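Dipeptide Epimerase (Enterococcus faecalis, PDB 3KUM) is a member of the mandelate racemase/muconate lactonizing enzyme family of the enolase superfamily, with a magnesium ion held at the ends of its barrel strands. Local coordinates at residues A[290-295]-A[319-324]; A[131-136]-A[156-161]; A[187-192]-A[213-218]; A[127-132]-A[315-320]. All blocks are in the same frame, centred on the assembly; numbering follows the deposited sequence.

Contact 1: A[290-295]-A[319-324]; sequences IGCMAE and LDATFG. With TYR (tyrosine), chain J; ARG (arginine), chain I.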
# COMPACT_ATOMS: atom_id res chain seq x y z
N ILE A 290 3.07 14.46 -6.03
CA ILE A 290 2.76 13.74 -7.25
C ILE A 290 3.20 14.65 -8.41
O ILE A 290 2.78 15.81 -8.48
CB ILE A 290 1.24 13.44 -7.35
CG1 ILE A 290 0.92 12.68 -8.63
CG2 ILE A 290 0.44 14.73 -7.29
CD1 ILE A 290 1.15 11.17 -8.54
N GLY A 291 4.04 14.13 -9.30
CA GLY A 291 4.52 14.91 -10.43
C GLY A 291 4.05 14.39 -11.78
O GLY A 291 3.14 13.56 -11.86
N CYS A 292 4.67 14.86 -12.85
CA CYS A 292 4.29 14.42 -14.18
C CYS A 292 5.40 14.65 -15.18
O CYS A 292 6.33 15.41 -14.92
CB CYS A 292 3.03 15.17 -14.65
SG CYS A 292 3.25 16.97 -14.87
N MET A 293 5.29 13.97 -16.32
CA MET A 293 6.27 14.09 -17.40
C MET A 293 5.72 15.15 -18.33
O MET A 293 4.51 15.38 -18.38
CB MET A 293 6.39 12.77 -18.16
CG MET A 293 6.76 11.57 -17.32
SD MET A 293 8.43 11.68 -16.71
CE MET A 293 9.28 10.54 -17.79
N ALA A 294 6.61 15.80 -19.08
CA ALA A 294 6.17 16.81 -20.03
C ALA A 294 5.41 16.15 -21.18
O ALA A 294 4.54 16.78 -21.79
CB ALA A 294 7.37 17.59 -20.56
N GLU A 295 5.74 14.89 -21.46
CA GLU A 295 5.11 14.14 -22.55
C GLU A 295 3.76 13.48 -22.26
O GLU A 295 3.19 12.83 -23.14
CB GLU A 295 6.06 13.07 -23.09
CG GLU A 295 7.41 13.61 -23.54
CD GLU A 295 8.51 13.33 -22.55
OE1 GLU A 295 8.26 13.45 -21.32
OE2 GLU A 295 9.63 12.99 -22.99
N LEU A 319 0.96 18.80 -11.21
CA LEU A 319 0.23 18.22 -12.33
C LEU A 319 -0.19 19.33 -13.29
O LEU A 319 -1.36 19.69 -13.37
CB LEU A 319 -1.01 17.48 -11.80
CG LEU A 319 -0.71 16.40 -10.75
CD1 LEU A 319 -2.00 15.77 -10.25
CD2 LEU A 319 0.21 15.36 -11.36
N ASP A 320 0.79 19.85 -14.02
CA ASP A 320 0.58 20.95 -14.95
C ASP A 320 0.82 20.61 -16.42
O ASP A 320 0.96 21.51 -17.26
CB ASP A 320 1.51 22.10 -14.56
CG ASP A 320 2.97 21.69 -14.59
OD1 ASP A 320 3.25 20.47 -14.58
OD2 ASP A 320 3.84 22.58 -14.61
N ALA A 321 0.89 19.32 -16.74
CA ALA A 321 1.13 18.91 -18.12
C ALA A 321 0.04 19.38 -19.10
O ALA A 321 0.35 19.81 -20.21
CB ALA A 321 1.28 17.39 -18.19
N THR A 322 -1.22 19.33 -18.69
CA THR A 322 -2.29 19.74 -19.59
C THR A 322 -2.34 21.24 -19.90
O THR A 322 -2.94 21.65 -20.90
CB THR A 322 -3.68 19.35 -19.05
OG1 THR A 322 -4.02 20.19 -17.95
CG2 THR A 322 -3.68 17.89 -18.61
N PHE A 323 -1.72 22.07 -19.06
CA PHE A 323 -1.73 23.52 -19.25
C PHE A 323 -0.96 23.96 -20.49
O PHE A 323 -1.23 25.03 -21.04
CB PHE A 323 -1.13 24.24 -18.04
CG PHE A 323 -1.75 23.87 -16.72
CD1 PHE A 323 -3.06 23.39 -16.65
CD2 PHE A 323 -1.03 24.01 -15.54
CE1 PHE A 323 -3.64 23.07 -15.43
CE2 PHE A 323 -1.60 23.69 -14.30
CZ PHE A 323 -2.91 23.22 -14.25
N GLY A 324 -0.01 23.14 -20.92
CA GLY A 324 0.78 23.48 -22.09
C GLY A 324 0.34 22.84 -23.39
O GLY A 324 0.94 23.11 -24.43
N TYR J . 8.59 17.04 -14.92
CA TYR J . 9.95 16.56 -14.68
C TYR J . 10.46 16.86 -13.27
O TYR J . 9.63 17.13 -12.37
CB TYR J . 10.90 17.16 -15.71
CG TYR J . 10.61 16.74 -17.13
CD1 TYR J . 10.75 17.65 -18.17
CD2 TYR J . 10.20 15.44 -17.43
CE1 TYR J . 10.49 17.28 -19.48
CE2 TYR J . 9.93 15.05 -18.74
CZ TYR J . 10.08 15.98 -19.77
OH TYR J . 9.81 15.65 -21.07
OXT TYR J . 11.70 16.80 -13.09
N ARG I . 6.33 19.73 -14.04
CA ARG I . 6.80 18.66 -14.98
C ARG I . 8.24 18.30 -14.66
O ARG I . 9.02 19.14 -14.21
CB ARG I . 6.72 19.15 -16.42
CG ARG I . 5.44 19.86 -16.77
CD ARG I . 5.65 20.73 -17.99
NE ARG I . 4.64 21.76 -18.11
CZ ARG I . 4.75 22.83 -18.89
NH1 ARG I . 5.85 23.00 -19.62
NH2 ARG I . 3.78 23.72 -18.95
O HOH W 1 3.14 19.34 -20.99

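Contact 2: A[131-136]-A[156-161]; sequences TDITLG and DTLKIK. With TYR (tyrosine), chain J; ARG (arginine), chain I.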
# COMPACT_ATOMS: atom_id res chain seq x y z
N THR A 131 -2.67 22.21 -7.64
CA THR A 131 -1.37 22.02 -8.25
C THR A 131 -0.61 23.31 -8.46
O THR A 131 -1.19 24.38 -8.61
CB THR A 131 -1.48 21.33 -9.62
OG1 THR A 131 -0.17 21.23 -10.20
CG2 THR A 131 -2.37 22.13 -10.56
N ASP A 132 0.71 23.20 -8.45
CA ASP A 132 1.56 24.34 -8.72
C ASP A 132 1.60 24.41 -10.24
O ASP A 132 0.82 23.73 -10.91
CB ASP A 132 2.99 24.12 -8.18
CG ASP A 132 3.69 22.90 -8.81
OD1 ASP A 132 3.38 22.55 -9.97
OD2 ASP A 132 4.58 22.31 -8.16
N ILE A 133 2.48 25.23 -10.77
CA ILE A 133 2.66 25.33 -12.21
C ILE A 133 4.16 25.56 -12.34
O ILE A 133 4.74 26.33 -11.57
CB ILE A 133 1.86 26.49 -12.85
CG1 ILE A 133 1.96 26.39 -14.38
CG2 ILE A 133 2.38 27.83 -12.37
CD1 ILE A 133 0.95 27.23 -15.14
N THR A 134 4.78 24.86 -13.28
CA THR A 134 6.22 24.96 -13.47
C THR A 134 6.62 26.08 -14.42
O THR A 134 5.83 26.52 -15.26
CB THR A 134 6.80 23.62 -13.99
OG1 THR A 134 6.38 22.55 -13.13
CG2 THR A 134 8.32 23.65 -14.01
N LEU A 135 7.85 26.56 -14.25
CA LEU A 135 8.43 27.60 -15.09
C LEU A 135 9.74 27.02 -15.60
O LEU A 135 10.65 26.74 -14.81
CB LEU A 135 8.68 28.89 -14.30
CG LEU A 135 7.46 29.64 -13.77
CD1 LEU A 135 7.91 30.87 -13.00
CD2 LEU A 135 6.55 30.05 -14.92
N GLY A 136 9.83 26.82 -16.91
CA GLY A 136 11.04 26.26 -17.49
C GLY A 136 12.21 27.22 -17.48
O GLY A 136 12.02 28.44 -17.49
N ASP A 156 -0.74 29.80 -6.34
CA ASP A 156 -0.06 30.21 -5.12
C ASP A 156 1.30 29.52 -4.96
O ASP A 156 2.06 29.84 -4.05
CB ASP A 156 -0.93 29.89 -3.89
CG ASP A 156 -1.38 28.43 -3.85
OD1 ASP A 156 -0.52 27.53 -3.98
OD2 ASP A 156 -2.60 28.19 -3.68
N THR A 157 1.60 28.58 -5.85
CA THR A 157 2.88 27.87 -5.79
C THR A 157 3.51 27.76 -7.18
O THR A 157 2.83 27.42 -8.15
CB THR A 157 2.71 26.45 -5.22
OG1 THR A 157 2.08 26.52 -3.94
CG2 THR A 157 4.06 25.76 -5.09
N LEU A 158 4.80 28.05 -7.27
CA LEU A 158 5.49 27.99 -8.54
C LEU A 158 6.69 27.06 -8.46
O LEU A 158 7.47 27.13 -7.51
CB LEU A 158 5.95 29.38 -8.96
CG LEU A 158 4.91 30.51 -8.94
CD1 LEU A 158 5.55 31.79 -9.48
CD2 LEU A 158 3.71 30.13 -9.78
N LYS A 159 6.83 26.18 -9.44
CA LYS A 159 7.96 25.27 -9.49
C LYS A 159 8.96 25.93 -10.43
O LYS A 159 8.62 26.25 -11.57
CB LYS A 159 7.54 23.90 -10.03
CG LYS A 159 8.68 22.89 -10.08
CD LYS A 159 8.19 21.46 -10.31
CE LYS A 159 9.35 20.48 -10.31
NZ LYS A 159 8.92 19.06 -10.40
N ILE A 160 10.18 26.14 -9.95
CA ILE A 160 11.22 26.81 -10.74
C ILE A 160 12.39 25.92 -11.12
O ILE A 160 13.08 25.38 -10.26
CB ILE A 160 11.77 28.03 -9.97
CG1 ILE A 160 10.63 28.99 -9.64
CG2 ILE A 160 12.85 28.73 -10.81
CD1 ILE A 160 11.02 30.11 -8.68
N LYS A 161 12.63 25.80 -12.42
CA LYS A 161 13.74 24.99 -12.91
C LYS A 161 15.04 25.80 -12.92
O LYS A 161 15.03 26.99 -13.23
CB LYS A 161 13.44 24.48 -14.33
CG LYS A 161 12.29 23.48 -14.42
CD LYS A 161 12.70 22.11 -13.88
CE LYS A 161 11.57 21.10 -14.01
NZ LYS A 161 11.95 19.76 -13.51
N TYR J . 8.59 17.04 -14.92
CA TYR J . 9.95 16.56 -14.68
C TYR J . 10.46 16.86 -13.27
O TYR J . 9.63 17.13 -12.37
CB TYR J . 10.90 17.16 -15.71
CG TYR J . 10.61 16.74 -17.13
CD1 TYR J . 10.75 17.65 -18.17
CD2 TYR J . 10.20 15.44 -17.43
CE1 TYR J . 10.49 17.28 -19.48
CE2 TYR J . 9.93 15.05 -18.74
CZ TYR J . 10.08 15.98 -19.77
OH TYR J . 9.81 15.65 -21.07
OXT TYR J . 11.70 16.80 -13.09
N ARG I . 6.33 19.73 -14.04
CA ARG I . 6.80 18.66 -14.98
C ARG I . 8.24 18.30 -14.66
O ARG I . 9.02 19.14 -14.21
CB ARG I . 6.72 19.15 -16.42
CG ARG I . 5.44 19.86 -16.77
CD ARG I . 5.65 20.73 -17.99
NE ARG I . 4.64 21.76 -18.11
CZ ARG I . 4.75 22.83 -18.89
NH1 ARG I . 5.85 23.00 -19.62
NH2 ARG I . 3.78 23.72 -18.95
O HOH W 2 -0.89 26.78 -6.82

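Contact 3: A[187-192]-A[213-218]; sequences RLDANQ and LVEQPV. With MG (magnesium ion), chain K; TYR (tyrosine), chain J.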
# COMPACT_ATOMS: atom_id res chain seq x y z
N ARG A 187 9.10 26.40 -5.12
CA ARG A 187 9.86 25.16 -5.03
C ARG A 187 10.85 25.17 -6.20
O ARG A 187 10.52 25.63 -7.29
CB ARG A 187 8.92 23.95 -5.12
CG ARG A 187 7.83 24.07 -6.17
CD ARG A 187 6.74 22.98 -6.03
NE ARG A 187 6.21 22.90 -4.67
CZ ARG A 187 4.99 22.46 -4.35
NH1 ARG A 187 4.15 22.04 -5.30
NH2 ARG A 187 4.62 22.42 -3.09
N LEU A 188 12.07 24.69 -5.97
CA LEU A 188 13.07 24.67 -7.03
C LEU A 188 13.38 23.25 -7.45
O LEU A 188 13.27 22.32 -6.65
CB LEU A 188 14.36 25.34 -6.55
CG LEU A 188 14.27 26.70 -5.85
CD1 LEU A 188 15.68 27.17 -5.51
CD2 LEU A 188 13.55 27.71 -6.73
N ASP A 189 13.78 23.09 -8.71
CA ASP A 189 14.12 21.79 -9.27
C ASP A 189 15.38 21.97 -10.11
O ASP A 189 15.35 22.64 -11.14
CB ASP A 189 12.98 21.29 -10.15
CG ASP A 189 13.11 19.82 -10.51
OD1 ASP A 189 14.24 19.30 -10.46
OD2 ASP A 189 12.08 19.20 -10.84
N ALA A 190 16.49 21.37 -9.68
CA ALA A 190 17.75 21.49 -10.41
C ALA A 190 18.08 20.28 -11.29
O ALA A 190 19.18 20.19 -11.84
CB ALA A 190 18.89 21.73 -9.43
N ASN A 191 17.14 19.37 -11.44
CA ASN A 191 17.35 18.17 -12.23
C ASN A 191 18.78 17.64 -12.27
O ASN A 191 19.40 17.56 -13.33
CB ASN A 191 16.83 18.37 -13.66
CG ASN A 191 15.32 18.32 -13.74
OD1 ASN A 191 14.65 19.35 -13.86
ND2 ASN A 191 14.76 17.11 -13.65
N GLN A 192 19.30 17.30 -11.09
CA GLN A 192 20.64 16.73 -10.93
C GLN A 192 21.81 17.62 -11.36
O GLN A 192 22.94 17.13 -11.47
CB GLN A 192 20.73 15.42 -11.71
CG GLN A 192 19.49 14.56 -11.63
CD GLN A 192 19.57 13.36 -12.55
OE1 GLN A 192 20.47 12.53 -12.43
NE2 GLN A 192 18.62 13.26 -13.47
N LEU A 213 11.31 24.14 -0.92
CA LEU A 213 12.12 22.93 -1.01
C LEU A 213 12.91 22.89 -2.31
O LEU A 213 12.57 23.60 -3.25
CB LEU A 213 11.22 21.69 -0.92
CG LEU A 213 10.08 21.59 -1.95
CD1 LEU A 213 10.63 21.20 -3.32
CD2 LEU A 213 9.06 20.56 -1.49
N VAL A 214 13.94 22.06 -2.35
CA VAL A 214 14.77 21.89 -3.53
C VAL A 214 14.71 20.43 -3.99
O VAL A 214 15.04 19.51 -3.24
CB VAL A 214 16.24 22.29 -3.25
CG1 VAL A 214 17.10 22.06 -4.48
CG2 VAL A 214 16.29 23.75 -2.83
N GLU A 215 14.29 20.23 -5.24
CA GLU A 215 14.14 18.91 -5.86
C GLU A 215 15.38 18.41 -6.60
O GLU A 215 15.97 19.13 -7.41
CB GLU A 215 12.95 18.98 -6.83
CG GLU A 215 12.47 17.64 -7.39
CD GLU A 215 11.16 17.77 -8.16
OE1 GLU A 215 10.47 18.80 -8.00
OE2 GLU A 215 10.81 16.83 -8.91
N GLN A 216 15.77 17.17 -6.29
CA GLN A 216 16.92 16.50 -6.91
C GLN A 216 18.09 17.41 -7.28
O GLN A 216 18.34 17.66 -8.46
CB GLN A 216 16.45 15.74 -8.16
CG GLN A 216 17.40 14.64 -8.62
CD GLN A 216 17.44 13.46 -7.67
OE1 GLN A 216 16.40 13.00 -7.21
NE2 GLN A 216 18.64 12.96 -7.38
N PRO A 217 18.85 17.88 -6.27
CA PRO A 217 19.99 18.76 -6.51
C PRO A 217 21.22 18.10 -7.15
O PRO A 217 22.00 18.77 -7.84
CB PRO A 217 20.29 19.30 -5.12
CG PRO A 217 19.92 18.14 -4.23
CD PRO A 217 18.60 17.72 -4.83
N VAL A 218 21.40 16.80 -6.93
CA VAL A 218 22.54 16.09 -7.48
C VAL A 218 22.14 14.91 -8.37
O VAL A 218 20.95 14.59 -8.51
CB VAL A 218 23.45 15.55 -6.34
CG1 VAL A 218 23.89 16.71 -5.43
CG2 VAL A 218 22.70 14.50 -5.53
MG MG K . 11.95 16.94 -10.66
N TYR J . 8.59 17.04 -14.92
CA TYR J . 9.95 16.56 -14.68
C TYR J . 10.46 16.86 -13.27
O TYR J . 9.63 17.13 -12.37
CB TYR J . 10.90 17.16 -15.71
CG TYR J . 10.61 16.74 -17.13
CD1 TYR J . 10.75 17.65 -18.17
CD2 TYR J . 10.20 15.44 -17.43
CE1 TYR J . 10.49 17.28 -19.48
CE2 TYR J . 9.93 15.05 -18.74
CZ TYR J . 10.08 15.98 -19.77
OH TYR J . 9.81 15.65 -21.07
OXT TYR J . 11.70 16.80 -13.09
O HOH W 3 13.97 16.60 -10.41

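Contact 4: A[127-132]-A[315-320]; sequences NQVITD and TRADLD. With ARG (arginine), chain I.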
# COMPACT_ATOMS: atom_id res chain seq x y z
N ASN A 127 -11.65 15.07 -2.93
CA ASN A 127 -12.15 14.94 -4.30
C ASN A 127 -11.59 16.05 -5.20
O ASN A 127 -12.17 16.37 -6.24
CB ASN A 127 -13.67 14.99 -4.33
CG ASN A 127 -14.23 16.34 -3.93
OD1 ASN A 127 -13.48 17.30 -3.72
ND2 ASN A 127 -15.55 16.43 -3.84
N GLN A 128 -10.48 16.64 -4.79
CA GLN A 128 -9.86 17.70 -5.58
C GLN A 128 -8.42 17.88 -5.15
O GLN A 128 -8.03 17.44 -4.06
CB GLN A 128 -10.62 19.00 -5.38
CG GLN A 128 -10.70 19.44 -3.94
CD GLN A 128 -11.32 20.81 -3.79
OE1 GLN A 128 -12.45 21.04 -4.24
NE2 GLN A 128 -10.59 21.73 -3.18
N VAL A 129 -7.63 18.52 -5.99
CA VAL A 129 -6.23 18.75 -5.65
C VAL A 129 -5.76 20.10 -6.18
O VAL A 129 -6.21 20.57 -7.21
CB VAL A 129 -5.33 17.64 -6.21
CG1 VAL A 129 -5.47 17.55 -7.71
CG2 VAL A 129 -3.89 17.92 -5.85
N ILE A 130 -4.84 20.71 -5.45
CA ILE A 130 -4.29 22.00 -5.86
C ILE A 130 -2.90 21.76 -6.42
O ILE A 130 -2.05 21.17 -5.76
CB ILE A 130 -4.21 22.96 -4.67
CG1 ILE A 130 -5.62 23.20 -4.11
CG2 ILE A 130 -3.58 24.28 -5.11
CD1 ILE A 130 -5.65 24.02 -2.85
N THR A 131 -2.67 22.21 -7.64
CA THR A 131 -1.37 22.02 -8.25
C THR A 131 -0.61 23.31 -8.46
O THR A 131 -1.19 24.38 -8.61
CB THR A 131 -1.48 21.33 -9.62
OG1 THR A 131 -0.17 21.23 -10.20
CG2 THR A 131 -2.37 22.13 -10.56
N ASP A 132 0.71 23.20 -8.45
CA ASP A 132 1.56 24.34 -8.72
C ASP A 132 1.60 24.41 -10.24
O ASP A 132 0.82 23.73 -10.91
CB ASP A 132 2.99 24.12 -8.18
CG ASP A 132 3.69 22.90 -8.81
OD1 ASP A 132 3.38 22.55 -9.97
OD2 ASP A 132 4.58 22.31 -8.16
N THR A 315 0.90 15.18 -0.20
CA THR A 315 0.61 16.54 0.24
C THR A 315 0.92 17.69 -0.70
O THR A 315 0.61 18.84 -0.38
CB THR A 315 1.34 16.81 1.56
OG1 THR A 315 2.75 16.67 1.34
CG2 THR A 315 0.91 15.80 2.62
N ARG A 316 1.53 17.38 -1.83
CA ARG A 316 1.88 18.40 -2.82
C ARG A 316 1.60 17.84 -4.21
O ARG A 316 1.70 16.63 -4.43
CB ARG A 316 3.36 18.78 -2.72
CG ARG A 316 3.77 19.46 -1.42
CD ARG A 316 5.27 19.76 -1.45
NE ARG A 316 5.73 20.54 -0.30
CZ ARG A 316 6.20 20.02 0.83
NH1 ARG A 316 6.28 18.71 0.99
NH2 ARG A 316 6.63 20.83 1.79
N ALA A 317 1.27 18.71 -5.15
CA ALA A 317 0.98 18.28 -6.51
C ALA A 317 1.60 19.17 -7.58
O ALA A 317 1.54 20.40 -7.50
CB ALA A 317 -0.52 18.19 -6.72
N ASP A 318 2.20 18.53 -8.58
CA ASP A 318 2.82 19.20 -9.72
C ASP A 318 2.24 18.52 -10.96
O ASP A 318 2.92 17.77 -11.65
CB ASP A 318 4.35 19.02 -9.66
CG ASP A 318 5.05 19.62 -10.87
OD1 ASP A 318 4.56 20.64 -11.40
OD2 ASP A 318 6.10 19.09 -11.28
N LEU A 319 0.96 18.80 -11.21
CA LEU A 319 0.23 18.22 -12.33
C LEU A 319 -0.19 19.33 -13.29
O LEU A 319 -1.36 19.69 -13.37
CB LEU A 319 -1.01 17.48 -11.80
CG LEU A 319 -0.71 16.40 -10.75
CD1 LEU A 319 -2.00 15.77 -10.25
CD2 LEU A 319 0.21 15.36 -11.36
N ASP A 320 0.79 19.85 -14.02
CA ASP A 320 0.58 20.95 -14.95
C ASP A 320 0.82 20.61 -16.42
O ASP A 320 0.96 21.51 -17.26
CB ASP A 320 1.51 22.10 -14.56
CG ASP A 320 2.97 21.69 -14.59
OD1 ASP A 320 3.25 20.47 -14.58
OD2 ASP A 320 3.84 22.58 -14.61
N ARG I . 6.33 19.73 -14.04
CA ARG I . 6.80 18.66 -14.98
C ARG I . 8.24 18.30 -14.66
O ARG I . 9.02 19.14 -14.21
CB ARG I . 6.72 19.15 -16.42
CG ARG I . 5.44 19.86 -16.77
CD ARG I . 5.65 20.73 -17.99
NE ARG I . 4.64 21.76 -18.11
CZ ARG I . 4.75 22.83 -18.89
NH1 ARG I . 5.85 23.00 -19.62
NH2 ARG I . 3.78 23.72 -18.95

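Contact 1: A[290-295]-A[319-324]
Past the ends of the neighbouring barrel strands 287-290 and 314-317, the loops carrying C292 and A321 meet beside the bound arginine and tyrosine. The thiol of C292 fills the angle between D320 and A321, its SG lying 3.5 Å from OD1 of D320 and 3.9 Å from CB of A321. A chi1 of 64°, which places SG between the backbone N and the carbonyl carbon, turns the sulfur onto 319-324. Deeper in, L319 leads with CD2, 3.5 Å from the carbonyl O of G291 and 3.9 Å from CG1 of I290, while its CD1 meets CG2 of I290. In this TIM-barrel-like domain the loops at the C-terminal strand ends line the ligand pocket, and both segments contribute to it here. The carbonyl O of C292 accepts a hydrogen bond from N of the bound tyrosine at 2.8 Å. At the far end of that ligand, its OH donates to OE1 of E295 over 2.7 Å. OD1 of D320 accepts from N of the bound arginine and OD2 from the backbone N of T134, so the carboxylate is gripped at both oxygens. A single water ties the loops together, donating to O of A294 (3.0 Å) and O of A321 (2.9 Å). I301 of helix 298-310 packs against both C292 and A321.

Contact 2: A[131-136]-A[156-161]
I133, T134 and L135 run parallel to L158, K159 and I160, the axes of strands 133-135 and 157-161 passing 4.6 Å apart at an angle of 31°. The backbone bonds alternate between the two strands: K159 N reaches O of I133 at 3.0 Å, L135 N reaches O of K159 at 2.8 Å, and K161 N reaches O of L135 at 3.2 Å, while that from I133 N to O of T157 is weak. T134 and K159 lie side by side on one face, with OG1 of T134 3.5 Å from CD of K159. Because CG of K159 stands opposite its backbone N (chi1 -179°) and the rest of the chain is extended, its NZ is carried out to O of the bound tyrosine at 2.8 Å; E215 and D318 also pair with it. NZ of K161 bonds to D189 and N191, with a weak bond to O of the bound arginine. D132 brings CB to 3.3 Å from O of T157, and its OD2 is paired with R187. OG1 of T131 donates to O of D132, the next residue. On the other face, CG2 of I133 meets CD2 of L158 at 3.7 Å. Helix 140-153, the crossover of this beta-alpha-beta unit, packs on that face through K146, A147 and K150, and strand 185-189 continues the sheet beyond 157-161.

Contact 3: A[187-192]-A[213-218]
Backbone hydrogen bonds begin the parallel pairing, L188 N meeting O of L213 at 3.0 Å. E215 N answers to O of L188 at 2.7 Å, A190 N continues to O of E215, and past the strands Q192 N still reaches O of Q216 at 2.8 Å. Metal coordination dominates among the side chains. The magnesium ion is bound by OD2 of D189 at 2.3 Å and by OE2 of E215 at 2.1 Å, the two carboxylates being stacked with planes 25° apart. A chi1 of -167° swings CG of D189 opposite the backbone N, and E215 does likewise, extended beyond CG. OXT of the bound tyrosine and a water join the shell; that water also donates to OD1 of D189 at 2.7 Å. OD1 of D189 accepts a hydrogen bond from N of N191 in an Asx turn. K161 bonds to OD2 of D189, the metal-bound oxygen, and K159 to OE1 of E215, which is not on the metal, probably offsetting the negative charge gathered there. ND2 of N191 holds OXT of the tyrosine at 3.1 Å, while OD1 bonds to K161. Apolar contact is lighter: CB of R187 meets CD1 of L213 at 3.7 Å. With D240 supplying a third carboxylate just past the next strand, 236-239, this is the metal site characteristic of the enolase superfamily, acidic residues at the ends of consecutive barrel strands.

Contact 4: A[127-132]-A[315-320]
T131 and D132 meet A317, D318 and L319 through two hydrogen bonds and a pair of carboxylates. OG1 of T131 accepts a hydrogen bond from N of L319 at 2.9 Å; a chi1 of 177°, which puts OG1 opposite the backbone N, aims it across the gap. D132 N donates to O of A317 at 3.1 Å, with an angle of 164° at the hydrogen. The methyl of A317 is tightly seated, its CB 3.5 Å from CG2 of V129 and equally near O of I130. Toward the ligand, OD1 of D132 lies 2.7 Å from OD1 of D318, the two carboxylate planes turned 60° apart. A second shell sets these groups. R187 pairs with OD2 of D132, and K159 with OD2 of D318, which also takes a hydrogen bond from N of the bound arginine at 2.8 Å. Further out, A305 of helix 298-310 packs on V129 and L319, while I290 on the adjoining strand 287-290 touches A317. The contact thus brings the first parallel strand of the barrel, 128-135, to the last, 314-317. The acids sit among R187, K159 and the arginine's amino group, whose positive charges would temper the negative character here.

Overall arrangement
All four contacts reach the pocket at the C-terminal ends of the barrel strands. Contacts 2 and 3 are neighbours in the sheet, joined by I160 N to O of R187 (2.7 Å) and by the salt bridge from NZ of K161 to OD2 of D189 (2.7 Å). Contact 4 brings the last strand round to contact 2, with which it shares T131 and D132; R187 of contact 3 reaches it through D132. Contact 1 shares L319 and D320 with contact 4. Contacts 1 and 3, about 17 Å apart between centres, do not touch, yet both hold the bound tyrosine: contact 1 at OH and N, contact 3 at OXT through the magnesium ion and N191.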